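Local coordinates for RagB/SusD family nutrient uptake outer membrane protein (Bacteroides thetaiotaomicron, PDB 7KV2), which probably binds beta-glucans at the outer membrane as a surface glycan-binding protein of the SusD family, contributing to nutrient uptake in a human gut bacterium, at residues 300-305 with 317-322; 340-345 with 375-380. All blocks are in the same frame, centred on the assembly; numbering follows the deposited sequence.

Interaction 1. Residues 300-305 with 317-322; sequences PTLISP and RGWGFC
Four backbone carbonyls at and just beyond the tail of the short helix 299-303, those of Thr-301, Leu-302, Ser-304 and Pro-305, accept N-H groups of an irregular loop. Trp-319 N reaches Thr-301 O at 2.7 Å, nearly in line with the C=O though the N-H itself is bent (137°). Phe-321 N takes Leu-302 O at 3.0 Å, and Gly-320 N takes Ser-304 O at 2.9 Å. Gly-318 N completes the set at Pro-305 O, coming from above the carbonyl plane with a straight N-H (163°). Gly-318 lies so close to Thr-301 O and Ser-304 CB that a CB on it would clash, while the positive phi of Gly-320 also suits glycine.

This is a loop hydrogen-bonded along the C-terminal end of a short helix in the SusD-family part of the fold, with side chains packing beside the backbone bonds. With OG1 of Thr-301 beside the backbone N (chi1 -66°), CG2 takes the position anti to that N and lies over the face of the Trp-319 indole, 3.7 Å from the centroid of the five-membered ring, a CH-pi contact. The other branch, OG1, is hydrogen-bonded to Glu-393 O, and water 1 bridges it to Arg-317 O. Leu-302 CD2 comes obliquely to the six-membered ring of the same indole, 3.6 Å from Trp-319 CE3, whereas Leu-302 O lies at the Phe-321 ring edge in its plane. Beyond, Tyr-67 meets the indole edge-to-face, and Phe-321 adjoins Trp-94 and a bound buffer molecule, probably from crystallisation. Ile-303 CA gives a CA-H...O contact to Phe-321 O at 3.1 Å, and water 2 joins Ile-303 O to Cys-322 O.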
loop_
_atom_site.group_PDB
_atom_site.type_symbol
_atom_site.label_atom_id
_atom_site.label_comp_id
_atom_site.label_asym_id
_atom_site.label_seq_id
_atom_site.Cartn_x
_atom_site.Cartn_y
_atom_site.Cartn_z
ATOM N N PRO A 300 7.841 -9.872 3.892
ATOM C CA PRO A 300 7.621 -11.310 4.095
ATOM C C PRO A 300 8.198 -11.808 5.423
ATOM O O PRO A 300 7.602 -12.661 6.012
ATOM C CB PRO A 300 8.249 -11.956 2.861
ATOM C CG PRO A 300 8.173 -10.873 1.819
ATOM C CD PRO A 300 8.486 -9.616 2.599
ATOM N N THR A 301 9.327 -11.277 5.874
ATOM C CA THR A 301 9.906 -11.679 7.183
ATOM C C THR A 301 8.899 -11.282 8.272
ATOM O O THR A 301 8.661 -12.068 9.214
ATOM C CB THR A 301 11.289 -11.060 7.418
ATOM O OG1 THR A 301 12.222 -11.600 6.459
ATOM C CG2 THR A 301 11.770 -11.361 8.824
ATOM N N LEU A 302 8.327 -10.088 8.191
ATOM C CA LEU A 302 7.412 -9.570 9.258
ATOM C C LEU A 302 6.214 -10.500 9.462
ATOM O O LEU A 302 5.942 -10.828 10.638
ATOM C CB LEU A 302 6.924 -8.172 8.891
ATOM C CG LEU A 302 8.011 -7.105 8.966
ATOM C CD1 LEU A 302 7.561 -5.790 8.366
ATOM C CD2 LEU A 302 8.442 -6.889 10.403
ATOM N N ILE A 303 5.620 -11.051 8.393
ATOM C CA ILE A 303 4.238 -11.622 8.456
ATOM C C ILE A 303 4.203 -13.130 8.182
ATOM O O ILE A 303 3.111 -13.684 8.146
ATOM C CB ILE A 303 3.349 -10.841 7.479
ATOM C CG1 ILE A 303 3.778 -11.143 6.035
ATOM C CG2 ILE A 303 3.349 -9.350 7.809
ATOM C CD1 ILE A 303 2.827 -10.660 4.976
ATOM N N SER A 304 5.349 -13.798 8.101
ATOM C CA SER A 304 5.411 -15.270 7.935
ATOM C C SER A 304 5.546 -15.950 9.289
ATOM O O SER A 304 5.896 -15.310 10.287
ATOM C CB SER A 304 6.494 -15.569 6.967
ATOM O OG SER A 304 6.146 -14.970 5.709
ATOM N N PRO A 305 5.194 -17.240 9.376
ATOM C CA PRO A 305 5.047 -17.919 10.663
ATOM C C PRO A 305 6.413 -18.030 11.350
ATOM O O PRO A 305 7.433 -18.282 10.751
ATOM C CB PRO A 305 4.511 -19.313 10.375
ATOM C CG PRO A 305 4.166 -19.302 8.907
ATOM C CD PRO A 305 4.863 -18.122 8.249
ATOM N N ARG A 317 10.047 -19.028 7.037
ATOM C CA ARG A 317 9.680 -18.480 8.354
ATOM C C ARG A 317 9.694 -16.953 8.345
ATOM O O ARG A 317 10.338 -16.312 7.534
ATOM C CB ARG A 317 10.656 -19.011 9.415
ATOM C CG ARG A 317 12.085 -18.509 9.252
ATOM C CD ARG A 317 13.038 -19.436 9.969
ATOM N NE ARG A 317 14.334 -18.813 9.991
ATOM C CZ ARG A 317 15.481 -19.457 9.854
ATOM N NH1 ARG A 317 15.492 -20.763 9.666
ATOM N NH2 ARG A 317 16.618 -18.771 9.929
ATOM N N GLY A 318 9.083 -16.392 9.375
ATOM C CA GLY A 318 9.089 -14.956 9.629
ATOM C C GLY A 318 8.933 -14.692 11.101
ATOM O O GLY A 318 9.327 -15.582 11.881
ATOM N N TRP A 319 8.357 -13.542 11.462
ATOM C CA TRP A 319 8.234 -13.115 12.879
ATOM C C TRP A 319 6.805 -13.198 13.433
ATOM O O TRP A 319 6.611 -12.777 14.576
ATOM C CB TRP A 319 8.806 -11.709 12.992
ATOM C CG TRP A 319 10.269 -11.626 12.710
ATOM C CD1 TRP A 319 11.201 -12.618 12.749
ATOM C CD2 TRP A 319 10.991 -10.415 12.450
ATOM N NE1 TRP A 319 12.441 -12.097 12.480
ATOM C CE2 TRP A 319 12.345 -10.754 12.301
ATOM C CE3 TRP A 319 10.601 -9.087 12.305
ATOM C CZ2 TRP A 319 13.315 -9.811 11.976
ATOM C CZ3 TRP A 319 11.560 -8.148 11.991
ATOM C CH2 TRP A 319 12.898 -8.515 11.833
ATOM N N GLY A 320 5.825 -13.687 12.662
ATOM C CA GLY A 320 4.437 -13.939 13.085
ATOM C C GLY A 320 3.620 -12.664 13.343
ATOM O O GLY A 320 2.672 -12.687 14.170
ATOM N N PHE A 321 3.932 -11.575 12.671
ATOM C CA PHE A 321 3.035 -10.410 12.624
ATOM C C PHE A 321 1.929 -10.631 11.604
ATOM O O PHE A 321 2.078 -11.420 10.628
ATOM C CB PHE A 321 3.780 -9.108 12.393
ATOM C CG PHE A 321 4.694 -8.722 13.542
ATOM C CD1 PHE A 321 4.216 -8.050 14.654
ATOM C CD2 PHE A 321 6.056 -8.968 13.467
ATOM C CE1 PHE A 321 5.072 -7.694 15.697
ATOM C CE2 PHE A 321 6.920 -8.625 14.500
ATOM C CZ PHE A 321 6.426 -7.951 15.604
ATOM N N CYS A 322 0.854 -9.862 11.814
ATOM C CA CYS A 322 -0.338 -9.796 10.958
ATOM C C CYS A 322 -0.832 -11.170 10.513
ATOM O O CYS A 322 -1.056 -11.344 9.318
ATOM C CB CYS A 322 -0.056 -8.912 9.766
ATOM S SG CYS A 322 0.233 -7.195 10.264
HETATM O O HOH W 1 12.677 -14.686 7.056
HETATM O O HOH W 2 0.482 -13.029 7.740
#

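Interaction 2. Residues 340-345 with 375-380; sequences NATCWN and LEKYAA
Lys-377 NZ is gripped three ways: water 3 accepts from it at 2.9 Å and passes a bond to Thr-342 OG1, Val-458 O takes a hydrogen bond, and Glu-460 forms a salt bridge. The lysine chain is fully extended beyond CG and runs side by side with Thr-342, its CE 3.6 Å from Thr-342 OG1. That hydroxyl also bonds to Arg-338 O, one turn back in its own helix.

Between the backbones, Glu-376 N donates to Thr-342 O at 3.0 Å, standing above the carbonyl plane rather than on a lone pair. Leu-375 CA adds a CA-H...O contact to the same oxygen, so Thr-342 O is approached by two successive residues. Glu-376 has CG anti to the backbone N (chi1 178°) and then bends at chi2 (62°), which folds the carboxylate back across Trp-344. Its OE1 sits 3.2 Å from Trp-344 CB, and the carboxylate and indole planes are 46° apart. OE1 is hydrogen-bonded to His-315 NE2, and His-315 in turn stacks on the Trp-344 ring, whose NE1 bonds to Asp-313. On the other flank, Glu-376 CB packs 3.4 Å from Ala-341 O. With an alanine here, His-315 NE2 would probably lose its carboxylate mate, and Trp-344 CB would be left without the group now lying across it.

Cys-343 and Leu-375 form a non-hydrogen-bonded antiparallel pair, the end of the two-stranded ribbon 343-345/373-375, where one strand starts straight after helix 337-342 and the other runs into a 3-10 turn.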
loop_
_atom_site.group_PDB
_atom_site.type_symbol
_atom_site.label_atom_id
_atom_site.label_comp_id
_atom_site.label_asym_id
_atom_site.label_seq_id
_atom_site.Cartn_x
_atom_site.Cartn_y
_atom_site.Cartn_z
ATOM N N ASN A 340 -7.897 -18.751 -0.943
ATOM C CA ASN A 340 -6.579 -19.396 -0.714
ATOM C C ASN A 340 -5.423 -18.497 -1.160
ATOM O O ASN A 340 -4.318 -18.629 -0.550
ATOM C CB ASN A 340 -6.533 -20.814 -1.284
ATOM C CG ASN A 340 -7.560 -21.705 -0.620
ATOM O OD1 ASN A 340 -8.279 -21.289 0.291
ATOM N ND2 ASN A 340 -7.693 -22.912 -1.136
ATOM N N ALA A 341 -5.655 -17.544 -2.072
ATOM C CA ALA A 341 -4.590 -16.637 -2.525
ATOM C C ALA A 341 -4.327 -15.582 -1.439
ATOM O O ALA A 341 -3.278 -14.918 -1.498
ATOM C CB ALA A 341 -4.959 -15.952 -3.798
ATOM N N THR A 342 -5.308 -15.386 -0.562
ATOM C CA THR A 342 -5.238 -14.398 0.554
ATOM C C THR A 342 -4.788 -15.107 1.825
ATOM O O THR A 342 -3.953 -14.522 2.582
ATOM C CB THR A 342 -6.573 -13.673 0.765
ATOM O OG1 THR A 342 -6.882 -12.965 -0.444
ATOM C CG2 THR A 342 -6.561 -12.750 1.960
ATOM N N CYS A 343 -5.371 -16.261 2.125
ATOM C CA CYS A 343 -5.285 -16.920 3.460
ATOM C C CYS A 343 -4.539 -18.244 3.285
ATOM O O CYS A 343 -5.114 -19.174 2.756
ATOM C CB CYS A 343 -6.676 -17.195 4.016
ATOM S SG CYS A 343 -7.838 -15.819 3.954
ATOM N N TRP A 344 -3.279 -18.316 3.701
ATOM C CA TRP A 344 -2.469 -19.546 3.609
ATOM C C TRP A 344 -2.650 -20.261 4.943
ATOM O O TRP A 344 -2.347 -19.671 5.973
ATOM C CB TRP A 344 -1.004 -19.252 3.280
ATOM C CG TRP A 344 -0.138 -20.460 3.411
ATOM C CD1 TRP A 344 -0.278 -21.652 2.752
ATOM C CD2 TRP A 344 1.003 -20.606 4.262
ATOM N NE1 TRP A 344 0.716 -22.522 3.125
ATOM C CE2 TRP A 344 1.530 -21.894 4.036
ATOM C CE3 TRP A 344 1.683 -19.747 5.130
ATOM C CZ2 TRP A 344 2.620 -22.387 4.747
ATOM C CZ3 TRP A 344 2.804 -20.217 5.781
ATOM C CH2 TRP A 344 3.264 -21.519 5.597
ATOM N N ASN A 345 -3.268 -21.442 4.914
ATOM C CA ASN A 345 -3.558 -22.246 6.122
ATOM C C ASN A 345 -2.298 -23.024 6.498
ATOM O O ASN A 345 -2.187 -24.270 6.207
ATOM C CB ASN A 345 -4.778 -23.139 5.876
ATOM C CG ASN A 345 -5.370 -23.678 7.159
ATOM O OD1 ASN A 345 -4.725 -23.660 8.203
ATOM N ND2 ASN A 345 -6.623 -24.115 7.078
ATOM N N LEU A 375 -0.913 -14.237 5.586
ATOM C CA LEU A 375 -1.250 -13.488 4.351
ATOM C C LEU A 375 -0.376 -14.050 3.229
ATOM O O LEU A 375 0.813 -13.691 3.094
ATOM C CB LEU A 375 -1.015 -11.997 4.563
ATOM C CG LEU A 375 -1.324 -11.112 3.358
ATOM C CD1 LEU A 375 -2.806 -11.140 3.027
ATOM C CD2 LEU A 375 -0.889 -9.687 3.635
ATOM N N GLU A 376 -0.986 -14.893 2.406
ATOM C CA GLU A 376 -0.301 -15.583 1.292
ATOM C C GLU A 376 0.281 -14.599 0.294
ATOM O O GLU A 376 1.363 -14.887 -0.234
ATOM C CB GLU A 376 -1.296 -16.553 0.654
ATOM C CG GLU A 376 -0.738 -17.308 -0.545
ATOM C CD GLU A 376 0.453 -18.219 -0.292
ATOM O OE1 GLU A 376 0.889 -18.336 0.860
ATOM O OE2 GLU A 376 1.009 -18.723 -1.280
ATOM N N LYS A 377 -0.380 -13.462 0.033
ATOM C CA LYS A 377 0.054 -12.514 -1.007
ATOM C C LYS A 377 1.522 -12.129 -0.825
ATOM O O LYS A 377 2.218 -11.932 -1.836
ATOM C CB LYS A 377 -0.784 -11.249 -0.990
ATOM C CG LYS A 377 -2.238 -11.476 -1.345
ATOM C CD LYS A 377 -3.065 -10.224 -1.263
ATOM C CE LYS A 377 -4.535 -10.480 -1.557
ATOM N NZ LYS A 377 -5.388 -9.257 -1.498
ATOM N N TYR A 378 1.964 -11.923 0.416
ATOM C CA TYR A 378 3.309 -11.394 0.740
ATOM C C TYR A 378 4.058 -12.359 1.660
ATOM O O TYR A 378 5.017 -11.955 2.339
ATOM C CB TYR A 378 3.204 -9.963 1.282
ATOM C CG TYR A 378 2.741 -8.987 0.223
ATOM C CD1 TYR A 378 3.471 -8.821 -0.952
ATOM C CD2 TYR A 378 1.553 -8.283 0.359
ATOM C CE1 TYR A 378 3.036 -7.956 -1.938
ATOM C CE2 TYR A 378 1.132 -7.390 -0.602
ATOM C CZ TYR A 378 1.875 -7.221 -1.752
ATOM O OH TYR A 378 1.470 -6.337 -2.714
ATOM N N ALA A 379 3.637 -13.619 1.697
ATOM C CA ALA A 379 4.306 -14.665 2.478
ATOM C C ALA A 379 5.721 -14.897 1.919
ATOM O O ALA A 379 5.985 -14.653 0.725
ATOM C CB ALA A 379 3.511 -15.927 2.423
ATOM N N ALA A 380 6.617 -15.301 2.813
ATOM C CA ALA A 380 7.992 -15.729 2.489
ATOM C C ALA A 380 7.914 -17.063 1.735
ATOM O O ALA A 380 7.470 -18.110 2.305
ATOM C CB ALA A 380 8.820 -15.830 3.734
HETATM O O HOH W 3 -7.976 -10.324 -0.912
#

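In the fold
Along the chain the contacts come in series, interaction 1 closing before interaction 2 opens, and their centres lie about 11 Å apart on the same side of the chain's centre, about 17 and 16 Å from it. They touch directly: Ser-304 OG and Ala-380 N are 3.0 Å apart, a probable hydrogen bond, and Pro-305 CG packs on Trp-344 CZ3. Strand 373-375 serves both, with Leu-375 against Ile-303 and Phe-374 against Pro-305. Helix 299-303 is thus flanked by the loop 317-322 and by the turn leaving the two-stranded sheet, joining a short helix, a loop and a small two-stranded sheet into one packed region of the SusD-family part of a protein with many helices and little strand.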